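Putative NAD(P)H:FMN oxidoreductase (Porphyromonas gingivalis W83, PDB 3GE5) binds flavin mononucleotide and probably uses it to carry out redox reactions with NAD(P)H as electron donor. Local coordinates at residues V40-I44 and W94-P99. Sequence-based numbering, arbitrary orientation.
Sequences VRKFI and WFPGAP. With FMN (flavin mononucleotide), chain C; EDO (1,2-ethanediol), chain I.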
ATOM      1  N   VAL A  40      -4.493  -5.845  15.155  1.00 16.26           N
ATOM      2  CA  VAL A  40      -4.316  -6.629  16.376  1.00 15.30           C
ATOM      3  C   VAL A  40      -3.136  -5.998  17.152  1.00 19.62           C
ATOM      4  O   VAL A  40      -2.026  -5.848  16.611  1.00 17.76           O
ATOM      5  CB  VAL A  40      -4.026  -8.123  16.039  1.00 15.80           C
ATOM      6  CG1 VAL A  40      -3.475  -8.895  17.266  1.00 15.88           C
ATOM      7  CG2 VAL A  40      -5.300  -8.779  15.403  1.00 15.33           C
ATOM      8  N   ARG A  41      -3.412  -5.669  18.413  1.00 19.36           N
ATOM      9  CA  ARG A  41      -2.437  -5.029  19.303  1.00 18.87           C
ATOM     10  C   ARG A  41      -2.071  -5.834  20.528  1.00 21.31           C
ATOM     11  O   ARG A  41      -1.208  -5.425  21.305  1.00 21.06           O
ATOM     12  CB  ARG A  41      -2.963  -3.652  19.707  1.00 18.24           C
ATOM     13  CG  ARG A  41      -3.046  -2.673  18.548  1.00 19.44           C
ATOM     14  CD  ARG A  41      -3.646  -1.325  18.979  1.00 20.84           C
ATOM     15  NE  ARG A  41      -3.902  -0.405  17.876  1.00 21.25           N
ATOM     16  CZ  ARG A  41      -4.974  -0.415  17.072  1.00 23.20           C
ATOM     17  NH1 ARG A  41      -5.950  -1.311  17.195  1.00 21.40           N
ATOM     18  NH2 ARG A  41      -5.072   0.507  16.115  1.00 23.46           N
ATOM     19  N   LYS A  42      -2.741  -6.978  20.718  1.00 18.34           N
ATOM     20  CA  LYS A  42      -2.560  -7.812  21.889  1.00 18.08           C
ATOM     21  C   LYS A  42      -2.242  -9.214  21.407  1.00 19.04           C
ATOM     22  O   LYS A  42      -2.954  -9.744  20.566  1.00 16.96           O
ATOM     23  CB  LYS A  42      -3.823  -7.777  22.752  1.00 17.94           C
ATOM     24  CG  LYS A  42      -4.102  -6.410  23.382  1.00 22.23           C
ATOM     25  CD  LYS A  42      -3.149  -6.206  24.581  1.00 34.72           C
ATOM     26  CE  LYS A  42      -2.641  -4.789  24.743  1.00 44.61           C
ATOM     27  NZ  LYS A  42      -1.448  -4.784  25.692  1.00 37.64           N
ATOM     28  N   PHE A  43      -1.127  -9.777  21.895  1.00 17.92           N
ATOM     29  CA  PHE A  43      -0.546 -10.990  21.326  1.00 18.34           C
ATOM     30  C   PHE A  43      -0.350 -12.075  22.377  1.00 20.70           C
ATOM     31  O   PHE A  43      -0.235 -11.775  23.573  1.00 21.22           O
ATOM     32  CB  PHE A  43       0.816 -10.639  20.718  1.00 20.07           C
ATOM     33  CG  PHE A  43       0.735  -9.581  19.648  1.00 17.59           C
ATOM     34  CD1 PHE A  43       0.428  -9.937  18.330  1.00 20.95           C
ATOM     35  CD2 PHE A  43       0.918  -8.248  19.956  1.00 18.20           C
ATOM     36  CE1 PHE A  43       0.324  -8.972  17.325  1.00 15.53           C
ATOM     37  CE2 PHE A  43       0.821  -7.263  18.951  1.00 17.19           C
ATOM     38  CZ  PHE A  43       0.504  -7.619  17.639  1.00 17.23           C
ATOM     39  N   ILE A  44      -0.319 -13.333  21.940  1.00 19.28           N
ATOM     40  CA  ILE A  44       0.024 -14.440  22.838  1.00 21.23           C
ATOM     41  C   ILE A  44       1.504 -14.772  22.657  1.00 20.93           C
ATOM     42  O   ILE A  44       2.170 -14.228  21.777  1.00 21.61           O
ATOM     43  CB  ILE A  44      -0.878 -15.663  22.599  1.00 20.41           C
ATOM     44  CG1 ILE A  44      -0.779 -16.133  21.131  1.00 22.53           C
ATOM     45  CG2 ILE A  44      -2.308 -15.314  22.960  1.00 25.45           C
ATOM     46  CD1 ILE A  44      -1.579 -17.392  20.805  1.00 19.42           C
ATOM     47  N   TRP A  94       0.429  -0.518  24.273  1.00 20.10           N
ATOM     48  CA  TRP A  94       0.409  -1.849  23.663  1.00 18.83           C
ATOM     49  C   TRP A  94       1.710  -2.202  22.934  1.00 19.42           C
ATOM     50  O   TRP A  94       2.060  -3.367  22.808  1.00 17.57           O
ATOM     51  CB  TRP A  94      -0.774  -1.986  22.692  1.00 17.20           C
ATOM     52  CG  TRP A  94      -0.589  -1.205  21.430  1.00 17.04           C
ATOM     53  CD1 TRP A  94      -0.959   0.090  21.218  1.00 21.14           C
ATOM     54  CD2 TRP A  94       0.048  -1.645  20.224  1.00 15.78           C
ATOM     55  NE1 TRP A  94      -0.590   0.487  19.975  1.00 19.69           N
ATOM     56  CE2 TRP A  94       0.019  -0.554  19.324  1.00 18.38           C
ATOM     57  CE3 TRP A  94       0.671  -2.851  19.811  1.00 18.73           C
ATOM     58  CZ2 TRP A  94       0.579  -0.629  18.044  1.00 20.24           C
ATOM     59  CZ3 TRP A  94       1.192  -2.927  18.525  1.00 19.88           C
ATOM     60  CH2 TRP A  94       1.150  -1.805  17.664  1.00 19.99           C
ATOM     61  N   PHE A  95       2.416  -1.188  22.433  1.00 19.64           N
ATOM     62  CA  PHE A  95       3.520  -1.406  21.483  1.00 18.35           C
ATOM     63  C   PHE A  95       4.612  -2.375  21.929  1.00 18.28           C
ATOM     64  O   PHE A  95       5.047  -3.233  21.152  1.00 19.67           O
ATOM     65  CB  PHE A  95       4.116  -0.042  21.106  1.00 18.85           C
ATOM     66  CG  PHE A  95       5.276  -0.125  20.129  1.00 14.92           C
ATOM     67  CD1 PHE A  95       6.581  -0.230  20.579  1.00 17.08           C
ATOM     68  CD2 PHE A  95       5.051  -0.060  18.756  1.00 16.88           C
ATOM     69  CE1 PHE A  95       7.635  -0.281  19.685  1.00 19.49           C
ATOM     70  CE2 PHE A  95       6.125  -0.133  17.849  1.00 18.90           C
ATOM     71  CZ  PHE A  95       7.414  -0.212  18.327  1.00 15.90           C
ATOM     72  N   PRO A  96       5.090  -2.254  23.176  1.00 20.01           N
ATOM     73  CA  PRO A  96       6.129  -3.194  23.586  1.00 19.67           C
ATOM     74  C   PRO A  96       5.699  -4.654  23.778  1.00 20.80           C
ATOM     75  O   PRO A  96       6.532  -5.488  24.120  1.00 22.91           O
ATOM     76  CB  PRO A  96       6.644  -2.609  24.916  1.00 22.33           C
ATOM     77  CG  PRO A  96       5.627  -1.694  25.373  1.00 26.64           C
ATOM     78  CD  PRO A  96       4.823  -1.235  24.206  1.00 21.47           C
ATOM     79  N   GLY A  97       4.430  -4.971  23.549  1.00 19.66           N
ATOM     80  CA  GLY A  97       3.936  -6.349  23.651  1.00 19.65           C
ATOM     81  C   GLY A  97       4.038  -7.181  22.369  1.00 20.17           C
ATOM     82  O   GLY A  97       3.702  -8.364  22.389  1.00 19.87           O
ATOM     83  N   ALA A  98       4.453  -6.579  21.227  1.00 18.78           N
ATOM     84  CA  ALA A  98       4.515  -7.305  19.949  1.00 20.36           C
ATOM     85  C   ALA A  98       5.774  -8.166  19.856  1.00 18.94           C
ATOM     86  O   ALA A  98       6.892  -7.678  20.140  1.00 20.50           O
ATOM     87  CB  ALA A  98       4.449  -6.303  18.753  1.00 18.54           C
ATOM     88  N   PRO A  99       5.635  -9.455  19.503  1.00 18.96           N
ATOM     89  CA  PRO A  99       6.790 -10.298  19.389  1.00 19.83           C
ATOM     90  C   PRO A  99       7.785  -9.933  18.330  1.00 18.04           C
ATOM     91  O   PRO A  99       8.954 -10.200  18.518  1.00 21.42           O
ATOM     92  CB  PRO A  99       6.210 -11.671  19.012  1.00 23.71           C
ATOM     93  CG  PRO A  99       4.792 -11.584  19.223  1.00 24.37           C
ATOM     94  CD  PRO A  99       4.373 -10.196  19.322  1.00 22.73           C
TER
HETATM   95  N1  FMN C 300      -2.478   1.966  15.262  1.00 19.83           N
HETATM   96  C2  FMN C 300      -1.786   2.206  16.413  1.00 19.96           C
HETATM   97  O2  FMN C 300      -2.193   1.753  17.490  1.00 19.64           O
HETATM   98  N3  FMN C 300      -0.624   2.965  16.412  1.00 17.41           N
HETATM   99  C4  FMN C 300      -0.113   3.527  15.249  1.00 21.10           C
HETATM  100  O4  FMN C 300       0.937   4.242  15.267  1.00 17.56           O
HETATM  101  C4A FMN C 300      -0.819   3.283  14.073  1.00 19.67           C
HETATM  102  N5  FMN C 300      -0.355   3.860  12.906  1.00 20.76           N
HETATM  103  C5A FMN C 300      -0.945   3.533  11.720  1.00 15.84           C
HETATM  104  C6  FMN C 300      -0.380   4.045  10.549  1.00 12.59           C
HETATM  105  C7  FMN C 300      -0.945   3.691   9.328  1.00 18.32           C
HETATM  106  C7M FMN C 300      -0.392   4.231   8.043  1.00 15.82           C
HETATM  107  C8  FMN C 300      -2.038   2.825   9.282  1.00 15.15           C
HETATM  108  C8M FMN C 300      -2.642   2.419   7.978  1.00 17.75           C
HETATM  109  C9  FMN C 300      -2.608   2.362  10.442  1.00 15.11           C
HETATM  110  C9A FMN C 300      -2.072   2.684  11.681  1.00 14.29           C
HETATM  111  N10 FMN C 300      -2.634   2.207  12.889  1.00 19.10           N
HETATM  112  C10 FMN C 300      -1.990   2.492  14.068  1.00 19.10           C
HETATM  113  C1' FMN C 300      -3.744   1.188  12.878  1.00 20.27           C
HETATM  114  C2' FMN C 300      -5.046   1.935  12.602  1.00 18.27           C
HETATM  115  O2' FMN C 300      -5.528   2.486  13.820  1.00 19.66           O
HETATM  116  C3' FMN C 300      -6.103   1.035  11.952  1.00 20.79           C
HETATM  117  O3' FMN C 300      -5.569   0.466  10.751  1.00 20.14           O
HETATM  118  C4' FMN C 300      -7.437   1.753  11.681  1.00 20.50           C
HETATM  119  O4' FMN C 300      -8.077   2.197  12.878  1.00 21.07           O
HETATM  120  C5' FMN C 300      -8.437   0.871  10.923  1.00 22.12           C
HETATM  121  O5' FMN C 300      -8.721  -0.271  11.703  1.00 18.45           O
HETATM  122  P   FMN C 300      -8.565  -1.710  11.095  1.00 20.78           P
HETATM  123  O1P FMN C 300      -7.090  -1.830  10.749  1.00 19.59           O
HETATM  124  O2P FMN C 300      -9.439  -1.850   9.863  1.00 23.42           O
HETATM  125  O3P FMN C 300      -8.867  -2.663  12.232  1.00 20.95           O
HETATM  126  C1  EDO I 185      -3.406   0.756  24.261  1.00 35.73           C
HETATM  127  O1  EDO I 185      -2.029   0.997  24.123  1.00 26.74           O
HETATM  128  C2  EDO I 185      -3.674  -0.054  25.518  1.00 47.49           C
HETATM  129  O2  EDO I 185      -2.887  -1.248  25.513  1.00 53.09           O
HETATM  130  O   HOH W   1       0.426  -5.501  23.241  1.00 23.68           O
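At the pyrimidine end of the flavin in this nitroreductase-family FMN site, Arg41 lies across the indole of Trp94 and both side chains reach the cofactor. The arginine chain is extended from CG to NE, which carries its methylenes over one indole face; Arg41 CD stands 3.6 Å from the centroid of the Trp94 five-membered ring, a CH-pi contact almost on the ring normal. The guanidinium plane is perpendicular to the indole. Beyond the ring, Arg41 NE gives a nearly straight bond to FMN O2 (2.8 Å, 170°), and Arg41 NH2 reaches FMN N1 at 3.1 Å. Trp94 NE1 adds a weak, bent bond to FMN O2 and also bonds Gln92 OE1.

Farther from the flavin, one water donates to Arg41 O and Trp94 O and accepts from Lys42 NZ, bridging loops that share no direct hydrogen bond. Phe43 supplies apolar contact: Pro99 CD sits over its ring face, 3.7 Å from Phe43 CG, while Ala98 CB approaches Phe43 CE2 at 3.8 Å.

Arginine suits its place by joining an apolar stem to a cationic end, tryptophan by offering that stem a broad face and the flavin an N-H. Donors converging on O2 and N1 would probably stabilise negative charge developing there on flavin reduction.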